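Local structure of putative metalloprotease II (Bacteroides fragilis, 4ON1) at residues A[122-126]-A[324-328]; A[136-142]-A[153-159]; A[340-345]-A[369-373]. The protein is probably a zinc-dependent metalloendopeptidase related to fragilysin, encoded by the Bacteroides fragilis pathogenicity island. All coordinates share one frame; numbering follows the deposited sequence.

Contact 1. Residues A[122-126]-A[324-328]; sequences YQNHY and TSSSH
Two tyrosines, Y122 and Y126, reach from helix 112-126 to the serine loop 324-328. They arrive hydroxyl end first. The backbones stay well apart, with the nearest CA atoms 9.7 Å from each other at Y122 and S326. One helical turn apart and with similar chi1 values (-78° in Y122, -62° in Y126), the two rings leave the same side of the helix. Y126 makes the closer bond: its OH lies 2.6 Å from OG of S327, and either hydroxyl could be the donor. The serine oxygen sits at the ring edge, near the ring plane. Y126 OH also comes to 4.0 Å from CB of S326. Y122 OH is 3.0 Å from OG of S326, again at the ring edge, but the bond is uncertain, since the Y122 hydroxyl proton could go to H218 NE2 instead. S326 OG has a further partner in D219 OD1. The loop is shaped by a type I beta turn from S325 to H328. An ST turn overlaps it, with S327 N donating to S325 OG at 3.2 Å. This tight, buried side is polar and joined through hydroxyls. The far side of the helix is looser: N124 and H125 are exposed and stay clear of the loop. The contact links the N-terminal fragilysin region to the metallopeptidase region. Helix 112-126 also packs on strand 138-142 through V138, while Y122 and T324 both touch D219 of helix 217-230.

Contact 2. Residues A[136-142]-A[153-159]; sequences KIVVCNT and IKNIRID
V139 and R157 form a hydrogen-bonded antiparallel pair, V139 N to R157 O 2.9 Å and R157 N to V139 O 2.8 Å, within strands 138-142 and 153-159, which run at 151° to each other. The strands make a beta hairpin with a classic beta bulge: K154 and N155 both face N141. The carbonyl O of N141 takes a short bond from K154 N (2.6 Å), while the bond from N155 N is weak. Beyond V138, the I137 carbonyl O receives D159 N and extends the pairing. D159 occupies an N-cap position, and its OD2 accepts from K162 N.

One face of the hairpin is mostly apolar. V138 and I158 lie side by side, with CG2 of V138 3.6 Å from CD1 of I158. SG of C140 meets CD1 of I156 at 3.4 Å. The ethyl arm of I156 starts beside its backbone N (chi1 -59°) and bends again at chi2, which carries CD1 across to the cysteine. T142 CG2 and I153 CG1 continue this face past the bulge. I153, I156 and I158 also pack on helix 112-126.

V139, N141, N155 and R157 line the other face. CB of V139 and CB of R157 are neighbours at 4.2 Å. The extended arginine chain carries its NE to a salt bridge with E49. N155 has both ends of its amide engaged: ND2 donates to the carbonyls of R24 and M26. Its OD1 receives ND2 of N141 at 2.7 Å, and the two amide planes stand 50° apart.

Contact 3. Residues A[340-345]-A[369-373]; sequences LGAEHV and NWVRM. With ZN (zinc ion), chain C.
One face of the R372 guanidinium carries OE1 of E343, 3.0 Å above the plane and over its centre; at the edge, in plane, lies OD1 of N369. The salt bridge, E343 OE1 to R372 NE 3.1 Å, is therefore one of charge alone, as no N-H points at the oxygen. The carboxylate and guanidinium planes are 47° apart. Loop 340-345 follows helix 331-340, which bears H334 and H338, and packs on helix 367-378. With H344 the sequence fits the extended HExxHxxGxxH zinc motif of metzincins, G341 being its glycine.

The N369 amide grips the loop backbone twice: OD1 accepts E343 N at 2.8 Å, and ND2 donates to E343 O at 3.0 Å, nearly in its own plane. R372 NH1 adds a third bond to OD1, within the helix, at 3.1 Å. Both donors to OD1 lie about 45° out of its carbonyl plane, on opposite faces. These bonds hold the amide in one orientation.

Helix 331-340 ends in a Schellman motif at G341 (phi 118°), whose O lies 3.4 Å from CB of R372. M373 packs its CG on CB of L340 and its SD near CB of A342.

H344 turns away from the helix to the zinc ion, which it shares with D176, H334 and H338. D176 there is consistent with an aspartate switch that keeps the enzyme latent, as in profragilysin. H344 NE2 lies 2.0 Å from the zinc.

After the strands and the helix of the N-terminal region, helix 112-126 supplies one half of contact 1. The hairpin of contact 2 comes next, after an unmodelled gap, and closes a ten-residue loop that is mostly unmodelled. Its whole span lies within the long loop that contact 1 closes when the chain returns at 324-328. The two touch directly: Y122 CD2 packs on I158 CD1, and Y126 CB on V138 CG2. Contact 3 comes later, in series, and closes a loop between the zinc helix and helix 367-378. Its centre is about 37 Å from that of contact 2. Contact 1 ties the two family regions together, whereas contacts 2 and 3 each stay within one.

Contact 1. Residues A[122-126]-A[324-328]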
loop_
_atom_site.group_PDB
_atom_site.type_symbol
_atom_site.label_atom_id
_atom_site.label_comp_id
_atom_site.label_asym_id
_atom_site.label_seq_id
_atom_site.Cartn_x
_atom_site.Cartn_y
_atom_site.Cartn_z
ATOM N N TYR A 122 -4.105 17.244 0.540
ATOM C CA TYR A 122 -3.440 17.235 -0.759
ATOM C C TYR A 122 -3.192 18.641 -1.295
ATOM O O TYR A 122 -2.215 18.878 -2.004
ATOM C CB TYR A 122 -4.252 16.430 -1.767
ATOM C CG TYR A 122 -4.069 14.946 -1.590
ATOM C CD1 TYR A 122 -5.089 14.159 -1.084
ATOM C CD2 TYR A 122 -2.861 14.342 -1.893
ATOM C CE1 TYR A 122 -4.920 12.795 -0.905
ATOM C CE2 TYR A 122 -2.680 12.980 -1.721
ATOM C CZ TYR A 122 -3.715 12.213 -1.224
ATOM O OH TYR A 122 -3.540 10.859 -1.049
ATOM N N GLN A 123 -4.073 19.575 -0.954
ATOM C CA GLN A 123 -3.873 20.967 -1.336
ATOM C C GLN A 123 -2.663 21.554 -0.610
ATOM O O GLN A 123 -1.862 22.272 -1.201
ATOM C CB GLN A 123 -5.127 21.799 -1.046
ATOM C CG GLN A 123 -6.241 21.632 -2.071
ATOM C CD GLN A 123 -7.575 22.181 -1.592
ATOM O OE1 GLN A 123 -7.719 22.578 -0.435
ATOM N NE2 GLN A 123 -8.553 22.219 -2.489
ATOM N N ASN A 124 -2.528 21.237 0.671
ATOM C CA ASN A 124 -1.425 21.773 1.456
ATOM C C ASN A 124 -0.075 21.135 1.133
ATOM O O ASN A 124 0.968 21.755 1.326
ATOM C CB ASN A 124 -1.705 21.567 2.947
ATOM C CG ASN A 124 -2.905 22.344 3.432
ATOM O OD1 ASN A 124 -3.397 23.239 2.750
ATOM N ND2 ASN A 124 -3.402 21.984 4.611
ATOM N N HIS A 125 -0.095 19.912 0.611
ATOM C CA HIS A 125 1.150 19.187 0.380
ATOM C C HIS A 125 1.626 19.173 -1.074
ATOM O O HIS A 125 2.781 18.846 -1.334
ATOM C CB HIS A 125 1.007 17.746 0.881
ATOM C CG HIS A 125 0.966 17.629 2.373
ATOM N ND1 HIS A 125 -0.089 18.098 3.128
ATOM C CD2 HIS A 125 1.856 17.113 3.255
ATOM C CE1 HIS A 125 0.146 17.867 4.406
ATOM N NE2 HIS A 125 1.320 17.272 4.511
ATOM N N TYR A 126 0.758 19.520 -2.020
ATOM C CA TYR A 126 1.162 19.501 -3.426
ATOM C C TYR A 126 0.817 20.783 -4.185
ATOM O O TYR A 126 1.399 21.065 -5.231
ATOM C CB TYR A 126 0.543 18.296 -4.141
ATOM C CG TYR A 126 0.997 16.966 -3.586
ATOM C CD1 TYR A 126 0.196 16.254 -2.709
ATOM C CD2 TYR A 126 2.215 16.410 -3.959
ATOM C CE1 TYR A 126 0.597 15.035 -2.203
ATOM C CE2 TYR A 126 2.630 15.189 -3.449
ATOM C CZ TYR A 126 1.811 14.507 -2.572
ATOM O OH TYR A 126 2.196 13.292 -2.056
ATOM N N THR A 324 3.439 6.140 4.577
ATOM C CA THR A 324 2.299 5.747 3.747
ATOM C C THR A 324 2.037 6.784 2.665
ATOM O O THR A 324 1.075 6.663 1.906
ATOM C CB THR A 324 1.012 5.568 4.563
ATOM O OG1 THR A 324 0.757 6.763 5.316
ATOM C CG2 THR A 324 1.154 4.395 5.504
ATOM N N SER A 325 2.886 7.808 2.614
ATOM C CA SER A 325 2.711 8.921 1.682
ATOM C C SER A 325 2.560 8.457 0.232
ATOM O O SER A 325 3.277 7.566 -0.227
ATOM C CB SER A 325 3.895 9.891 1.791
ATOM O OG SER A 325 3.855 10.838 0.741
ATOM N N SER A 326 1.616 9.078 -0.474
ATOM C CA SER A 326 1.387 8.849 -1.902
ATOM C C SER A 326 2.634 9.073 -2.753
ATOM O O SER A 326 2.766 8.503 -3.832
ATOM C CB SER A 326 0.272 9.777 -2.407
ATOM O OG SER A 326 -0.912 9.626 -1.644
ATOM N N SER A 327 3.531 9.928 -2.268
ATOM C CA SER A 327 4.804 10.197 -2.929
ATOM C C SER A 327 5.724 8.994 -2.874
ATOM O O SER A 327 6.693 8.919 -3.624
ATOM C CB SER A 327 5.496 11.403 -2.300
ATOM O OG SER A 327 4.658 12.541 -2.359
ATOM N N HIS A 328 5.446 8.077 -1.951
ATOM C CA HIS A 328 6.252 6.866 -1.803
ATOM C C HIS A 328 5.374 5.625 -1.782
ATOM O O HIS A 328 5.302 4.920 -0.767
ATOM C CB HIS A 328 7.087 6.948 -0.526
ATOM C CG HIS A 328 7.986 8.142 -0.482
ATOM N ND1 HIS A 328 9.210 8.174 -1.116
ATOM C CD2 HIS A 328 7.835 9.353 0.106
ATOM C CE1 HIS A 328 9.777 9.348 -0.915
ATOM N NE2 HIS A 328 8.965 10.082 -0.175
#

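Contact 2. Residues A[136-142]-A[153-159]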
loop_
_atom_site.group_PDB
_atom_site.type_symbol
_atom_site.label_atom_id
_atom_site.label_comp_id
_atom_site.label_asym_id
_atom_site.label_seq_id
_atom_site.Cartn_x
_atom_site.Cartn_y
_atom_site.Cartn_z
ATOM N N LYS A 136 -1.391 19.944 -13.405
ATOM C CA LYS A 136 -2.295 19.602 -12.309
ATOM C C LYS A 136 -1.926 18.322 -11.550
ATOM O O LYS A 136 -2.423 17.245 -11.886
ATOM C CB LYS A 136 -3.725 19.465 -12.840
ATOM C CG LYS A 136 -4.356 20.751 -13.371
ATOM C CD LYS A 136 -5.809 20.496 -13.774
ATOM C CE LYS A 136 -6.606 21.781 -13.929
ATOM N NZ LYS A 136 -6.114 22.622 -15.056
ATOM N N ILE A 137 -1.068 18.421 -10.536
ATOM C CA ILE A 137 -0.817 17.261 -9.676
ATOM C C ILE A 137 -2.089 16.866 -8.920
ATOM O O ILE A 137 -2.450 15.685 -8.851
ATOM C CB ILE A 137 0.299 17.514 -8.645
ATOM C CG1 ILE A 137 1.631 17.800 -9.332
ATOM C CG2 ILE A 137 0.455 16.307 -7.725
ATOM C CD1 ILE A 137 2.808 17.838 -8.363
ATOM N N VAL A 138 -2.764 17.857 -8.348
ATOM C CA VAL A 138 -3.987 17.605 -7.596
ATOM C C VAL A 138 -5.195 18.296 -8.223
ATOM O O VAL A 138 -5.193 19.510 -8.415
ATOM C CB VAL A 138 -3.859 18.079 -6.137
ATOM C CG1 VAL A 138 -5.192 17.916 -5.415
ATOM C CG2 VAL A 138 -2.747 17.325 -5.418
ATOM N N VAL A 139 -6.217 17.515 -8.554
ATOM C CA VAL A 139 -7.477 18.074 -9.042
ATOM C C VAL A 139 -8.619 17.705 -8.099
ATOM O O VAL A 139 -8.775 16.541 -7.742
ATOM C CB VAL A 139 -7.812 17.586 -10.465
ATOM C CG1 VAL A 139 -9.197 18.064 -10.881
ATOM C CG2 VAL A 139 -6.760 18.075 -11.449
ATOM N N CYS A 140 -9.387 18.701 -7.663
ATOM C CA CYS A 140 -10.553 18.450 -6.823
ATOM C C CYS A 140 -11.821 18.687 -7.624
ATOM O O CYS A 140 -12.050 19.789 -8.105
ATOM C CB CYS A 140 -10.548 19.345 -5.578
ATOM S SG CYS A 140 -9.074 19.191 -4.540
ATOM N N ASN A 141 -12.628 17.644 -7.786
ATOM C CA ASN A 141 -13.892 17.766 -8.508
ATOM C C ASN A 141 -15.052 18.035 -7.558
ATOM O O ASN A 141 -15.297 17.273 -6.623
ATOM C CB ASN A 141 -14.160 16.513 -9.341
ATOM C CG ASN A 141 -13.212 16.387 -10.524
ATOM O OD1 ASN A 141 -13.277 17.177 -11.468
ATOM N ND2 ASN A 141 -12.333 15.391 -10.483
ATOM N N THR A 142 -15.755 19.138 -7.798
ATOM C CA THR A 142 -16.822 19.576 -6.905
ATOM C C THR A 142 -18.184 19.653 -7.593
ATOM O O THR A 142 -18.278 19.580 -8.818
ATOM C CB THR A 142 -16.496 20.957 -6.304
ATOM O OG1 THR A 142 -16.605 21.959 -7.322
ATOM C CG2 THR A 142 -15.084 20.969 -5.747
ATOM N N ILE A 153 -17.061 18.768 -2.354
ATOM C CA ILE A 153 -16.103 17.982 -3.130
ATOM C C ILE A 153 -16.604 16.559 -3.370
ATOM O O ILE A 153 -16.999 15.860 -2.435
ATOM C CB ILE A 153 -14.732 17.951 -2.443
ATOM C CG1 ILE A 153 -14.201 19.377 -2.331
ATOM C CG2 ILE A 153 -13.748 17.073 -3.221
ATOM C CD1 ILE A 153 -12.861 19.479 -1.690
ATOM N N LYS A 154 -16.583 16.147 -4.635
ATOM C CA LYS A 154 -17.055 14.828 -5.054
ATOM C C LYS A 154 -15.941 13.780 -4.971
ATOM O O LYS A 154 -16.112 12.694 -4.408
ATOM C CB LYS A 154 -17.579 14.903 -6.497
ATOM C CG LYS A 154 -18.616 16.004 -6.742
ATOM C CD LYS A 154 -20.029 15.470 -6.700
ATOM C CE LYS A 154 -20.585 15.313 -8.099
ATOM N NZ LYS A 154 -21.825 14.488 -8.112
ATOM N N ASN A 155 -14.807 14.118 -5.571
ATOM C CA ASN A 155 -13.638 13.252 -5.607
ATOM C C ASN A 155 -12.343 14.039 -5.708
ATOM O O ASN A 155 -12.348 15.238 -5.991
ATOM C CB ASN A 155 -13.738 12.292 -6.784
ATOM C CG ASN A 155 -13.755 13.014 -8.111
ATOM O OD1 ASN A 155 -12.713 13.457 -8.606
ATOM N ND2 ASN A 155 -14.943 13.138 -8.702
ATOM N N ILE A 156 -11.239 13.333 -5.511
ATOM C CA ILE A 156 -9.906 13.890 -5.647
ATOM C C ILE A 156 -9.148 13.056 -6.672
ATOM O O ILE A 156 -9.185 11.831 -6.624
ATOM C CB ILE A 156 -9.128 13.874 -4.317
ATOM C CG1 ILE A 156 -9.861 14.679 -3.253
ATOM C CG2 ILE A 156 -7.757 14.453 -4.509
ATOM C CD1 ILE A 156 -10.174 16.069 -3.686
ATOM N N ARG A 157 -8.474 13.727 -7.599
ATOM C CA ARG A 157 -7.667 13.071 -8.623
ATOM C C ARG A 157 -6.205 13.469 -8.440
ATOM O O ARG A 157 -5.853 14.636 -8.591
ATOM C CB ARG A 157 -8.169 13.466 -10.013
ATOM C CG ARG A 157 -7.437 12.842 -11.184
ATOM C CD ARG A 157 -7.803 13.596 -12.445
ATOM N NE ARG A 157 -7.425 12.889 -13.661
ATOM C CZ ARG A 157 -6.225 12.961 -14.225
ATOM N NH1 ARG A 157 -5.270 13.696 -13.668
ATOM N NH2 ARG A 157 -5.982 12.291 -15.345
ATOM N N ILE A 158 -5.365 12.499 -8.104
ATOM C CA ILE A 158 -3.957 12.758 -7.827
ATOM C C ILE A 158 -3.071 12.112 -8.885
ATOM O O ILE A 158 -3.194 10.918 -9.152
ATOM C CB ILE A 158 -3.532 12.213 -6.454
ATOM C CG1 ILE A 158 -4.490 12.688 -5.365
ATOM C CG2 ILE A 158 -2.106 12.648 -6.137
ATOM C CD1 ILE A 158 -4.372 14.173 -5.102
ATOM N N ASP A 159 -2.170 12.889 -9.477
ATOM C CA ASP A 159 -1.196 12.313 -10.391
ATOM C C ASP A 159 0.005 11.808 -9.593
ATOM O O ASP A 159 0.862 12.591 -9.190
ATOM C CB ASP A 159 -0.763 13.343 -11.438
ATOM C CG ASP A 159 -0.060 12.712 -12.626
ATOM O OD1 ASP A 159 -0.282 13.186 -13.760
ATOM O OD2 ASP A 159 0.717 11.752 -12.431
#

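Contact 3. Residues A[340-345]-A[369-373]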
loop_
_atom_site.group_PDB
_atom_site.type_symbol
_atom_site.label_atom_id
_atom_site.label_comp_id
_atom_site.label_asym_id
_atom_site.label_seq_id
_atom_site.Cartn_x
_atom_site.Cartn_y
_atom_site.Cartn_z
ATOM N N LEU A 340 10.969 -10.481 3.996
ATOM C CA LEU A 340 10.807 -11.800 3.385
ATOM C C LEU A 340 12.105 -12.340 2.782
ATOM O O LEU A 340 12.162 -13.497 2.351
ATOM C CB LEU A 340 9.733 -11.750 2.300
ATOM C CG LEU A 340 8.290 -11.642 2.795
ATOM C CD1 LEU A 340 7.380 -11.195 1.660
ATOM C CD2 LEU A 340 7.824 -12.979 3.343
ATOM N N GLY A 341 13.145 -11.512 2.737
ATOM C CA GLY A 341 14.436 -11.964 2.245
ATOM C C GLY A 341 14.984 -11.280 1.005
ATOM O O GLY A 341 16.134 -11.520 0.623
ATOM N N ALA A 342 14.190 -10.413 0.382
ATOM C CA ALA A 342 14.645 -9.736 -0.830
ATOM C C ALA A 342 15.750 -8.726 -0.527
ATOM O O ALA A 342 15.723 -8.029 0.494
ATOM C CB ALA A 342 13.475 -9.045 -1.532
ATOM N N GLU A 343 16.702 -8.621 -1.444
ATOM C CA GLU A 343 17.803 -7.678 -1.314
ATOM C C GLU A 343 17.717 -6.616 -2.401
ATOM O O GLU A 343 16.950 -6.764 -3.352
ATOM C CB GLU A 343 19.142 -8.417 -1.391
ATOM C CG GLU A 343 19.698 -8.761 -0.020
ATOM C CD GLU A 343 20.521 -10.023 -0.025
ATOM O OE1 GLU A 343 20.910 -10.483 -1.121
ATOM O OE2 GLU A 343 20.770 -10.560 1.074
ATOM N N HIS A 344 18.478 -5.534 -2.249
ATOM C CA HIS A 344 18.493 -4.491 -3.267
ATOM C C HIS A 344 19.056 -5.038 -4.576
ATOM O O HIS A 344 19.941 -5.889 -4.564
ATOM C CB HIS A 344 19.309 -3.282 -2.793
ATOM C CG HIS A 344 18.615 -2.467 -1.743
ATOM N ND1 HIS A 344 19.296 -1.707 -0.821
ATOM C CD2 HIS A 344 17.299 -2.328 -1.458
ATOM C CE1 HIS A 344 18.425 -1.113 -0.017
ATOM N NE2 HIS A 344 17.207 -1.472 -0.386
ATOM N N VAL A 345 18.550 -4.542 -5.704
ATOM C CA VAL A 345 19.035 -4.962 -7.022
ATOM C C VAL A 345 19.264 -3.745 -7.924
ATOM O O VAL A 345 18.837 -2.641 -7.588
ATOM C CB VAL A 345 18.044 -5.929 -7.706
ATOM C CG1 VAL A 345 17.861 -7.192 -6.885
ATOM C CG2 VAL A 345 16.703 -5.238 -7.927
ATOM N N ASN A 369 15.931 -12.804 -5.896
ATOM C CA ASN A 369 15.101 -12.403 -4.767
ATOM C C ASN A 369 13.953 -13.400 -4.548
ATOM O O ASN A 369 13.601 -13.696 -3.407
ATOM C CB ASN A 369 14.553 -10.990 -4.966
ATOM C CG ASN A 369 15.525 -9.915 -4.501
ATOM O OD1 ASN A 369 16.457 -10.186 -3.742
ATOM N ND2 ASN A 369 15.309 -8.683 -4.960
ATOM N N TRP A 370 13.391 -13.941 -5.630
ATOM C CA TRP A 370 12.396 -15.008 -5.502
ATOM C C TRP A 370 12.973 -16.204 -4.752
ATOM O O TRP A 370 12.336 -16.758 -3.851
ATOM C CB TRP A 370 11.910 -15.487 -6.863
ATOM C CG TRP A 370 10.913 -14.623 -7.542
ATOM C CD1 TRP A 370 10.879 -13.260 -7.573
ATOM C CD2 TRP A 370 9.800 -15.074 -8.320
ATOM N NE1 TRP A 370 9.809 -12.834 -8.325
ATOM C CE2 TRP A 370 9.129 -13.927 -8.789
ATOM C CE3 TRP A 370 9.303 -16.336 -8.656
ATOM C CZ2 TRP A 370 7.986 -14.008 -9.581
ATOM C CZ3 TRP A 370 8.169 -16.415 -9.444
ATOM C CH2 TRP A 370 7.525 -15.259 -9.897
ATOM N N VAL A 371 14.179 -16.604 -5.140
ATOM C CA VAL A 371 14.845 -17.716 -4.476
ATOM C C VAL A 371 15.008 -17.392 -2.995
ATOM O O VAL A 371 14.616 -18.185 -2.136
ATOM C CB VAL A 371 16.216 -18.016 -5.096
ATOM C CG1 VAL A 371 17.032 -18.950 -4.201
ATOM C CG2 VAL A 371 16.059 -18.594 -6.501
ATOM N N ARG A 372 15.538 -16.204 -2.708
ATOM C CA ARG A 372 15.752 -15.771 -1.326
ATOM C C ARG A 372 14.467 -15.787 -0.517
ATOM O O ARG A 372 14.464 -16.200 0.643
ATOM C CB ARG A 372 16.372 -14.371 -1.286
ATOM C CG ARG A 372 17.831 -14.344 -1.744
ATOM C CD ARG A 372 18.363 -12.928 -1.946
ATOM N NE ARG A 372 19.713 -12.947 -2.510
ATOM C CZ ARG A 372 20.102 -12.237 -3.566
ATOM N NH1 ARG A 372 19.257 -11.402 -4.159
ATOM N NH2 ARG A 372 21.350 -12.334 -4.007
ATOM N N MET A 373 13.378 -15.323 -1.128
ATOM C CA MET A 373 12.099 -15.256 -0.436
ATOM C C MET A 373 11.479 -16.642 -0.239
ATOM O O MET A 373 10.928 -16.934 0.819
ATOM C CB MET A 373 11.128 -14.344 -1.187
ATOM C CG MET A 373 11.504 -12.870 -1.096
ATOM S SD MET A 373 10.432 -11.791 -2.055
ATOM C CE MET A 373 10.896 -12.215 -3.725
HETATM ZN ZN ZN C . 15.578 -1.358 0.740
#